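Local coordinates for endoribonuclease (Porcine reproductive and respiratory syndrome virus, PDB 5DA1), which probably cleaves uridylate-containing viral RNA as a dimerisation-dependent endoribonuclease of the EndoU family and acts as an antagonist of beta interferon, at residues W46-V51 with K89-E94; E100-T105 with W199-D204; G106-D111 with R153-E158. One frame throughout, in Å; residues are numbered along the deposited sequence.

Interaction 1. Residues W46-V51 with K89-E94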
loop_
_atom_site.group_PDB
_atom_site.type_symbol
_atom_site.label_atom_id
_atom_site.label_comp_id
_atom_site.label_asym_id
_atom_site.label_seq_id
_atom_site.Cartn_x
_atom_site.Cartn_y
_atom_site.Cartn_z
ATOM N N TRP A 46 -12.685 31.421 -20.387
ATOM C CA TRP A 46 -13.103 30.184 -19.718
ATOM C C TRP A 46 -14.003 30.470 -18.510
ATOM O O TRP A 46 -13.526 30.719 -17.407
ATOM C CB TRP A 46 -11.887 29.348 -19.322
ATOM C CG TRP A 46 -10.860 29.177 -20.419
ATOM C CD1 TRP A 46 -11.078 29.185 -21.772
ATOM C CD2 TRP A 46 -9.460 28.946 -20.245
ATOM N NE1 TRP A 46 -9.894 28.981 -22.445
ATOM C CE2 TRP A 46 -8.889 28.832 -21.531
ATOM C CE3 TRP A 46 -8.635 28.821 -19.126
ATOM C CZ2 TRP A 46 -7.532 28.601 -21.728
ATOM C CZ3 TRP A 46 -7.291 28.600 -19.312
ATOM C CH2 TRP A 46 -6.742 28.488 -20.603
ATOM N N PRO A 47 -15.324 30.444 -18.722
ATOM C CA PRO A 47 -16.252 30.856 -17.665
ATOM C C PRO A 47 -16.166 30.049 -16.381
ATOM O O PRO A 47 -16.237 30.630 -15.303
ATOM C CB PRO A 47 -17.638 30.707 -18.310
ATOM C CG PRO A 47 -17.428 29.818 -19.510
ATOM C CD PRO A 47 -16.025 30.120 -19.980
ATOM N N ASP A 48 -16.043 28.730 -16.474
ATOM C CA ASP A 48 -15.901 27.911 -15.254
ATOM C C ASP A 48 -14.494 27.390 -15.114
ATOM O O ASP A 48 -14.076 26.480 -15.864
ATOM C CB ASP A 48 -16.890 26.771 -15.233
ATOM C CG ASP A 48 -18.261 27.218 -15.593
ATOM O OD1 ASP A 48 -18.503 27.347 -16.813
ATOM O OD2 ASP A 48 -19.079 27.463 -14.663
ATOM N N ARG A 49 -13.762 27.994 -14.179
ATOM C CA ARG A 49 -12.320 27.781 -14.077
ATOM C C ARG A 49 -11.851 27.897 -12.629
ATOM O O ARG A 49 -12.509 28.532 -11.789
ATOM C CB ARG A 49 -11.557 28.749 -14.982
ATOM C CG ARG A 49 -11.576 30.199 -14.507
ATOM C CD ARG A 49 -10.793 31.187 -15.407
ATOM N NE ARG A 49 -10.949 32.551 -14.897
ATOM C CZ ARG A 49 -12.014 33.330 -15.117
ATOM N NH1 ARG A 49 -13.024 32.908 -15.882
ATOM N NH2 ARG A 49 -12.070 34.545 -14.567
ATOM N N LEU A 50 -10.730 27.251 -12.337
ATOM C CA LEU A 50 -10.130 27.347 -11.024
ATOM C C LEU A 50 -8.685 27.748 -11.210
ATOM O O LEU A 50 -7.902 27.049 -11.861
ATOM C CB LEU A 50 -10.257 26.029 -10.261
ATOM C CG LEU A 50 -9.686 25.944 -8.841
ATOM C CD1 LEU A 50 -10.496 26.731 -7.821
ATOM C CD2 LEU A 50 -9.667 24.496 -8.434
ATOM N N VAL A 51 -8.337 28.901 -10.653
ATOM C CA VAL A 51 -7.009 29.450 -10.893
ATOM C C VAL A 51 -6.088 29.331 -9.686
ATOM O O VAL A 51 -6.442 29.679 -8.560
ATOM C CB VAL A 51 -7.042 30.910 -11.392
ATOM C CG1 VAL A 51 -5.743 31.231 -12.070
ATOM C CG2 VAL A 51 -8.151 31.119 -12.379
ATOM N N LYS A 89 -12.225 30.118 -7.404
ATOM C CA LYS A 89 -13.261 29.468 -8.182
ATOM C C LYS A 89 -14.176 30.456 -8.939
ATOM O O LYS A 89 -14.947 31.186 -8.318
ATOM C CB LYS A 89 -14.120 28.539 -7.301
ATOM C CG LYS A 89 -14.856 27.394 -8.086
ATOM C CD LYS A 89 -16.172 26.939 -7.422
ATOM C CE LYS A 89 -16.461 25.434 -7.705
ATOM N NZ LYS A 89 -17.881 25.098 -8.102
ATOM N N PHE A 90 -14.102 30.439 -10.274
ATOM C CA PHE A 90 -15.053 31.144 -11.140
ATOM C C PHE A 90 -16.158 30.244 -11.671
ATOM O O PHE A 90 -15.897 29.185 -12.227
ATOM C CB PHE A 90 -14.318 31.762 -12.332
ATOM C CG PHE A 90 -13.404 32.865 -11.950
ATOM C CD1 PHE A 90 -13.890 34.165 -11.797
ATOM C CD2 PHE A 90 -12.065 32.611 -11.694
ATOM C CE1 PHE A 90 -13.057 35.201 -11.425
ATOM C CE2 PHE A 90 -11.209 33.647 -11.322
ATOM C CZ PHE A 90 -11.711 34.950 -11.194
ATOM N N VAL A 91 -17.395 30.672 -11.524
ATOM C CA VAL A 91 -18.511 29.937 -12.101
ATOM C C VAL A 91 -19.399 30.879 -12.916
ATOM O O VAL A 91 -19.886 31.903 -12.405
ATOM C CB VAL A 91 -19.293 29.186 -11.013
ATOM C CG1 VAL A 91 -20.751 28.904 -11.433
ATOM C CG2 VAL A 91 -18.544 27.907 -10.673
ATOM N N ARG A 92 -19.596 30.522 -14.188
ATOM C CA ARG A 92 -20.213 31.424 -15.180
ATOM C C ARG A 92 -19.577 32.819 -15.073
ATOM O O ARG A 92 -20.264 33.819 -14.847
ATOM C CB ARG A 92 -21.748 31.495 -15.042
ATOM C CG ARG A 92 -22.482 30.152 -15.193
ATOM C CD ARG A 92 -23.977 30.292 -14.828
ATOM N NE ARG A 92 -24.453 29.291 -13.852
ATOM C CZ ARG A 92 -25.397 28.368 -14.088
ATOM N NH1 ARG A 92 -26.000 28.295 -15.280
ATOM N NH2 ARG A 92 -25.748 27.510 -13.125
ATOM N N GLY A 93 -18.251 32.853 -15.196
ATOM C CA GLY A 93 -17.496 34.094 -15.247
ATOM C C GLY A 93 -17.376 34.817 -13.924
ATOM O O GLY A 93 -16.639 35.801 -13.833
ATOM N N GLU A 94 -18.082 34.345 -12.895
ATOM C CA GLU A 94 -18.099 35.076 -11.624
ATOM C C GLU A 94 -17.565 34.323 -10.392
ATOM O O GLU A 94 -18.129 33.311 -9.972
ATOM C CB GLU A 94 -19.489 35.687 -11.354
ATOM C CG GLU A 94 -19.457 36.912 -10.407
ATOM C CD GLU A 94 -18.400 37.977 -10.812
ATOM O OE1 GLU A 94 -18.647 38.739 -11.796
ATOM O OE2 GLU A 94 -17.333 38.049 -10.133
#
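An antiparallel strand pair of the N-terminal domain carries this contact, with R49 laid over the ring of F90. Strand 49-51 and strand 89-91 run at 160° to each other. R49 and F90 form the hydrogen-bonded pair: R49 N reaches F90 O at 3.1 Å, and F90 N returns to R49 O at 2.9 Å. L50 and K89 form the next, non-hydrogen-bonded pair, whose side chains lie on the other face of the sheet and meet only lightly, through L50 CD1.

On the R49-F90 face the guanidinium stacks flat on the phenyl ring, centres 3.6 Å apart and planes at 20°, with NH2 above the ring centre. This is a cation-pi contact by face. The first R49 torsion sets CG between backbone N and carbonyl carbon (chi1 71°), and the chain then runs extended to NE, bringing the flat end over its strand partner. Two further partners fix its rotation: R49 NH1 donates to W46 O at 2.7 Å, in the guanidinium plane, and NH2 bonds N42 OD1. V51 CG2 approaches the F90 ring at its edge, 4.1 Å from CE2.

Beyond the paired residues, P47 and D48 grip the turn that follows strand 83-91. G93 N donates to P47 O at 3.0 Å, while R92 N meets D48 OD2 at 3.1 Å from above the carboxylate plane. R92 and G93 both have positive phi, as the two central residues of a type I' turn from V91 to E94 must.

Strand 37-39 flanks 49-53 on its other side, in parallel. A type I' turn of this kind is characteristic of a tight two-residue beta hairpin, here linking strands 83-91 and 94-96.

Interaction 2. Residues E100-T105 with W199-D204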
loop_
_atom_site.group_PDB
_atom_site.type_symbol
_atom_site.label_atom_id
_atom_site.label_comp_id
_atom_site.label_asym_id
_atom_site.label_seq_id
_atom_site.Cartn_x
_atom_site.Cartn_y
_atom_site.Cartn_z
ATOM N N GLU A 100 -13.972 26.837 4.073
ATOM C CA GLU A 100 -12.736 26.796 4.830
ATOM C C GLU A 100 -12.276 25.327 4.947
ATOM O O GLU A 100 -13.094 24.460 5.255
ATOM C CB GLU A 100 -12.946 27.463 6.184
ATOM C CG GLU A 100 -11.635 27.882 6.870
ATOM C CD GLU A 100 -11.583 29.378 7.261
ATOM O OE1 GLU A 100 -11.153 29.673 8.414
ATOM O OE2 GLU A 100 -11.955 30.246 6.414
ATOM N N THR A 101 -10.997 25.048 4.671
ATOM C CA THR A 101 -10.507 23.666 4.585
ATOM C C THR A 101 -9.115 23.422 5.167
ATOM O O THR A 101 -8.307 24.333 5.237
ATOM C CB THR A 101 -10.497 23.141 3.124
ATOM O OG1 THR A 101 -10.153 21.748 3.111
ATOM C CG2 THR A 101 -9.482 23.895 2.290
ATOM N N VAL A 102 -8.837 22.186 5.583
ATOM C CA VAL A 102 -7.451 21.794 5.882
ATOM C C VAL A 102 -6.815 21.152 4.642
ATOM O O VAL A 102 -7.530 20.825 3.675
ATOM C CB VAL A 102 -7.283 20.903 7.153
ATOM C CG1 VAL A 102 -7.315 21.762 8.416
ATOM C CG2 VAL A 102 -8.316 19.815 7.212
ATOM N N PHE A 103 -5.490 20.993 4.663
ATOM C CA PHE A 103 -4.754 20.596 3.462
ATOM C C PHE A 103 -3.792 19.433 3.648
ATOM O O PHE A 103 -2.980 19.446 4.555
ATOM C CB PHE A 103 -4.023 21.798 2.876
ATOM C CG PHE A 103 -4.928 22.752 2.161
ATOM C CD1 PHE A 103 -5.463 22.422 0.906
ATOM C CD2 PHE A 103 -5.270 23.968 2.740
ATOM C CE1 PHE A 103 -6.336 23.296 0.229
ATOM C CE2 PHE A 103 -6.140 24.857 2.085
ATOM C CZ PHE A 103 -6.680 24.523 0.824
ATOM N N SER A 104 -3.893 18.413 2.801
ATOM C CA SER A 104 -2.825 17.416 2.729
ATOM C C SER A 104 -1.512 18.139 2.395
ATOM O O SER A 104 -1.510 19.162 1.704
ATOM C CB SER A 104 -3.114 16.360 1.662
ATOM O OG SER A 104 -4.384 15.767 1.834
ATOM N N THR A 105 -0.407 17.578 2.874
ATOM C CA THR A 105 0.895 18.233 2.886
ATOM C C THR A 105 1.828 17.822 1.757
ATOM O O THR A 105 2.911 18.408 1.607
ATOM C CB THR A 105 1.616 17.913 4.206
ATOM O OG1 THR A 105 1.761 16.476 4.356
ATOM C CG2 THR A 105 0.838 18.482 5.366
ATOM N N TRP A 199 -16.742 14.858 14.272
ATOM C CA TRP A 199 -16.643 16.114 13.628
ATOM C C TRP A 199 -16.944 16.015 12.148
ATOM O O TRP A 199 -16.762 14.979 11.519
ATOM C CB TRP A 199 -15.254 16.623 13.847
ATOM C CG TRP A 199 -14.942 16.784 15.304
ATOM C CD1 TRP A 199 -14.184 15.953 16.092
ATOM C CD2 TRP A 199 -15.372 17.847 16.141
ATOM N NE1 TRP A 199 -14.103 16.451 17.365
ATOM C CE2 TRP A 199 -14.825 17.615 17.426
ATOM C CE3 TRP A 199 -16.152 18.987 15.927
ATOM C CZ2 TRP A 199 -15.042 18.474 18.499
ATOM C CZ3 TRP A 199 -16.369 19.846 16.989
ATOM C CH2 TRP A 199 -15.811 19.583 18.268
ATOM N N LYS A 200 -17.442 17.104 11.597
ATOM C CA LYS A 200 -17.413 17.282 10.177
ATOM C C LYS A 200 -16.244 18.196 9.899
ATOM O O LYS A 200 -16.079 19.213 10.559
ATOM C CB LYS A 200 -18.732 17.845 9.684
ATOM C CG LYS A 200 -19.816 16.793 9.778
ATOM C CD LYS A 200 -21.030 17.200 9.003
ATOM C CE LYS A 200 -21.698 15.967 8.379
ATOM N NZ LYS A 200 -22.707 16.368 7.326
ATOM N N VAL A 201 -15.393 17.782 8.965
ATOM C CA VAL A 201 -14.174 18.509 8.636
ATOM C C VAL A 201 -14.027 18.590 7.123
ATOM O O VAL A 201 -14.379 17.667 6.403
ATOM C CB VAL A 201 -12.915 17.839 9.215
ATOM C CG1 VAL A 201 -11.742 18.756 9.104
ATOM C CG2 VAL A 201 -13.112 17.468 10.660
ATOM N N MET A 202 -13.526 19.726 6.658
ATOM C CA MET A 202 -13.187 19.904 5.276
ATOM C C MET A 202 -11.696 19.668 5.155
ATOM O O MET A 202 -10.901 20.369 5.789
ATOM C CB MET A 202 -13.545 21.312 4.814
ATOM C CG MET A 202 -15.036 21.543 4.658
ATOM S SD MET A 202 -15.703 20.819 3.130
ATOM C CE MET A 202 -14.702 21.631 1.916
ATOM N N LEU A 203 -11.335 18.660 4.353
ATOM C CA LEU A 203 -9.929 18.356 4.041
ATOM C C LEU A 203 -9.748 18.328 2.514
ATOM O O LEU A 203 -10.453 17.595 1.825
ATOM C CB LEU A 203 -9.505 17.030 4.695
ATOM C CG LEU A 203 -8.191 16.418 4.219
ATOM C CD1 LEU A 203 -7.013 16.995 4.930
ATOM C CD2 LEU A 203 -8.213 14.910 4.342
ATOM N N ASP A 204 -8.818 19.144 2.005
ATOM C CA ASP A 204 -8.582 19.286 0.570
ATOM C C ASP A 204 -9.880 19.592 -0.130
ATOM O O ASP A 204 -10.128 19.120 -1.235
ATOM C CB ASP A 204 -8.012 18.003 -0.024
ATOM C CG ASP A 204 -6.628 17.679 0.484
ATOM O OD1 ASP A 204 -5.897 18.598 0.926
ATOM O OD2 ASP A 204 -6.269 16.482 0.422
#
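V102 and L203 form a single backbone bridge with CA atoms 4.6 Å apart, although the touching parts, 100-104 and 201-204, point 61° apart and only 199-203 is a regular strand. Both segments lie in the EndoU endoribonuclease region, where the bridge joins an edge strand to a loop. V102 binds the two residues flanking L203: its N donates to M202 O at 2.8 Å in an almost straight bond, and its O receives D204 N at 2.7 Å. V102 O also takes T101 OG1 as a donor, 2.8 Å away, on a lone pair in the carbonyl plane. With OG1 opposite the backbone N (chi1 -174°) and beside the carbonyl carbon, the hydroxyl lies close to the next peptide; it bonds F205 N as well. Two donors therefore hold V102 O.

Apolar contact runs along the same bridge. V102 CG2 touches L203 CD1 at 3.9 Å and V201 CG1 at 4.1 Å, so one methyl meets two alternate residues of the strand. M202 presents its CB to E100 O at 3.2 Å.

The carboxylate of D204 closes the contact at the other end. S104 N donates to D204 OD1 at 2.8 Å on its syn side, the secure bond here. S104 OG is modelled beside D204 OD2, too close for the bond to be more than doubtful at this resolution; OD2 has a further partner in S159 OG. D204 itself has positive phi (52°), where the chain leaves strand 197-203.

Within this chain, strand 197-203 is an outermost strand of the three-stranded antiparallel sheet and pairs with 206-213; the loop 100-105 meets its end through the single bridge. Helix 7-12 of the N-terminal region packs on S104 and D204 through K8, and its N12 bonds D204 O.

Interaction 3. Residues G106-D111 with R153-E158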
loop_
_atom_site.group_PDB
_atom_site.type_symbol
_atom_site.label_atom_id
_atom_site.label_comp_id
_atom_site.label_asym_id
_atom_site.label_seq_id
_atom_site.Cartn_x
_atom_site.Cartn_y
_atom_site.Cartn_z
ATOM N N GLY A 106 1.442 16.808 0.989
ATOM C CA GLY A 106 2.247 16.350 -0.148
ATOM C C GLY A 106 3.079 15.117 0.185
ATOM O O GLY A 106 3.676 14.502 -0.709
ATOM N N ARG A 107 3.119 14.745 1.461
ATOM C CA ARG A 107 3.986 13.670 1.926
ATOM C C ARG A 107 3.660 12.347 1.296
ATOM O O ARG A 107 4.564 11.527 1.022
ATOM C CB ARG A 107 3.954 13.553 3.458
ATOM C CG ARG A 107 4.743 14.701 4.111
ATOM C CD ARG A 107 4.902 14.616 5.606
ATOM N NE ARG A 107 3.692 15.051 6.262
ATOM C CZ ARG A 107 3.564 15.200 7.576
ATOM N NH1 ARG A 107 4.606 14.957 8.362
ATOM N NH2 ARG A 107 2.392 15.577 8.093
ATOM N N ILE A 108 2.382 12.122 1.044
ATOM C CA ILE A 108 1.998 10.864 0.475
ATOM C C ILE A 108 2.444 10.798 -0.962
ATOM O O ILE A 108 2.908 9.759 -1.412
ATOM C CB ILE A 108 0.497 10.586 0.656
ATOM C CG1 ILE A 108 0.227 10.127 2.095
ATOM C CG2 ILE A 108 -0.018 9.571 -0.352
ATOM C CD1 ILE A 108 -1.220 9.930 2.372
ATOM N N GLU A 109 2.349 11.908 -1.677
ATOM C CA GLU A 109 2.762 11.914 -3.083
ATOM C C GLU A 109 4.274 11.710 -3.265
ATOM O O GLU A 109 4.708 11.076 -4.210
ATOM C CB GLU A 109 2.300 13.181 -3.787
ATOM C CG GLU A 109 0.821 13.188 -4.180
ATOM C CD GLU A 109 -0.127 13.521 -3.035
ATOM O OE1 GLU A 109 0.320 13.741 -1.873
ATOM O OE2 GLU A 109 -1.348 13.578 -3.315
ATOM N N VAL A 110 5.065 12.211 -2.330
ATOM C CA VAL A 110 6.513 12.258 -2.447
ATOM C C VAL A 110 7.165 11.156 -1.599
ATOM O O VAL A 110 8.404 11.027 -1.543
ATOM C CB VAL A 110 6.989 13.684 -2.041
ATOM C CG1 VAL A 110 8.105 13.661 -0.978
ATOM C CG2 VAL A 110 7.388 14.469 -3.255
ATOM N N ASP A 111 6.320 10.364 -0.935
ATOM C CA ASP A 111 6.760 9.284 -0.021
ATOM C C ASP A 111 7.742 9.700 1.091
ATOM O O ASP A 111 8.725 9.019 1.364
ATOM C CB ASP A 111 7.282 8.068 -0.784
ATOM C CG ASP A 111 7.094 6.773 -0.011
ATOM O OD1 ASP A 111 6.124 6.644 0.768
ATOM O OD2 ASP A 111 7.917 5.861 -0.171
ATOM N N ARG A 153 4.332 -0.321 1.965
ATOM C CA ARG A 153 5.170 0.465 1.043
ATOM C C ARG A 153 4.397 1.369 0.099
ATOM O O ARG A 153 4.895 2.391 -0.243
ATOM C CB ARG A 153 6.123 -0.427 0.222
ATOM C CG ARG A 153 7.480 -0.456 0.807
ATOM C CD ARG A 153 8.012 -1.833 0.926
ATOM N NE ARG A 153 9.359 -1.833 1.520
ATOM C CZ ARG A 153 10.485 -1.820 0.801
ATOM N NH1 ARG A 153 10.431 -1.795 -0.549
ATOM N NH2 ARG A 153 11.659 -1.845 1.433
ATOM N N PHE A 154 3.208 0.968 -0.329
ATOM C CA PHE A 154 2.353 1.767 -1.199
ATOM C C PHE A 154 1.155 2.407 -0.469
ATOM O O PHE A 154 0.372 1.722 0.184
ATOM C CB PHE A 154 1.822 0.923 -2.370
ATOM C CG PHE A 154 0.932 1.697 -3.299
ATOM C CD1 PHE A 154 1.493 2.480 -4.338
ATOM C CD2 PHE A 154 -0.469 1.702 -3.111
ATOM C CE1 PHE A 154 0.674 3.258 -5.196
ATOM C CE2 PHE A 154 -1.312 2.479 -3.968
ATOM C CZ PHE A 154 -0.719 3.277 -5.016
ATOM N N LEU A 155 1.003 3.712 -0.640
ATOM C CA LEU A 155 -0.089 4.467 -0.059
ATOM C C LEU A 155 -0.954 5.124 -1.147
ATOM O O LEU A 155 -0.438 5.884 -1.990
ATOM C CB LEU A 155 0.492 5.542 0.872
ATOM C CG LEU A 155 1.367 5.003 2.005
ATOM C CD1 LEU A 155 1.916 6.138 2.863
ATOM C CD2 LEU A 155 0.597 4.011 2.860
ATOM N N PRO A 156 -2.274 4.869 -1.147
ATOM C CA PRO A 156 -3.059 5.468 -2.226
ATOM C C PRO A 156 -2.903 6.978 -2.280
ATOM O O PRO A 156 -2.836 7.644 -1.244
ATOM C CB PRO A 156 -4.471 5.097 -1.849
ATOM C CG PRO A 156 -4.306 3.790 -1.207
ATOM C CD PRO A 156 -3.097 3.955 -0.341
ATOM N N LYS A 157 -2.826 7.536 -3.474
ATOM C CA LYS A 157 -2.694 8.969 -3.530
ATOM C C LYS A 157 -4.065 9.649 -3.300
ATOM O O LYS A 157 -4.665 10.244 -4.209
ATOM C CB LYS A 157 -1.977 9.389 -4.805
ATOM C CG LYS A 157 -0.625 8.703 -4.991
ATOM C CD LYS A 157 0.191 8.667 -3.716
ATOM C CE LYS A 157 1.589 8.082 -3.898
ATOM N NZ LYS A 157 1.598 6.588 -4.110
ATOM N N GLU A 158 -4.567 9.539 -2.069
ATOM C CA GLU A 158 -5.901 10.059 -1.738
ATOM C C GLU A 158 -5.816 10.994 -0.536
ATOM O O GLU A 158 -4.869 10.922 0.261
ATOM C CB GLU A 158 -6.857 8.905 -1.458
ATOM C CG GLU A 158 -7.095 7.954 -2.650
ATOM C CD GLU A 158 -8.065 8.525 -3.704
ATOM O OE1 GLU A 158 -8.862 9.480 -3.440
ATOM O OE2 GLU A 158 -8.035 7.985 -4.832
#
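No hydrogen bond crosses between I108 and K157, although a lysine makes much of this contact: its aliphatic chain does the touching and its amine turns back on its own segment. K157 CD lies 3.5 Å from I108 CG2, and K157 CE is 3.3 Å from I108 O, a van der Waals approach. Bends at chi2 (-44°) and chi4 (-72°) fold the lysine so that NZ donates to L155 O at 3.0 Å. The ammonium group is thereby held by a carbonyl two residues back, with the methylenes laid obliquely across I108.

I108 CG2 is the common point of the packing. Besides the lysine it meets P156 O at 3.5 Å and L155 CB at 4.2 Å. K157 is the centre of an inverse gamma turn, where the loop bends beside I108; its P156-E158 bond is weak. E109 touches K157 only at the margin; its OE2 forms a salt bridge with K8.

The short helix 107-110, weakly bonded itself, is tied to D180, whose OD2 accepts a bond from I108 N. Behind the loop, L155 and P156 rest on strand 161-167, while E109 and V110 touch strand 74-76.

Interaction 1 lies in the N-terminal domain, while interactions 2 and 3 both belong to the EndoU region. The centres of interactions 1 and 2 are about 22 Å apart, with nearest atoms about 9 Å apart; interaction 3 is about 30 Å from interaction 1, centre to centre. Interactions 2 and 3 adjoin, since 100-105 runs directly into 106-111, and their centres are about 17 Å apart. The chain loop closed by 106-111 with 153-158 is nested within that closed by 100-105 with 199-204. The predicted active-site H144 has its side chain about 11 Å from that of L203 and about 10 Å from that of I108, so both contacts lie near, but not at, this site.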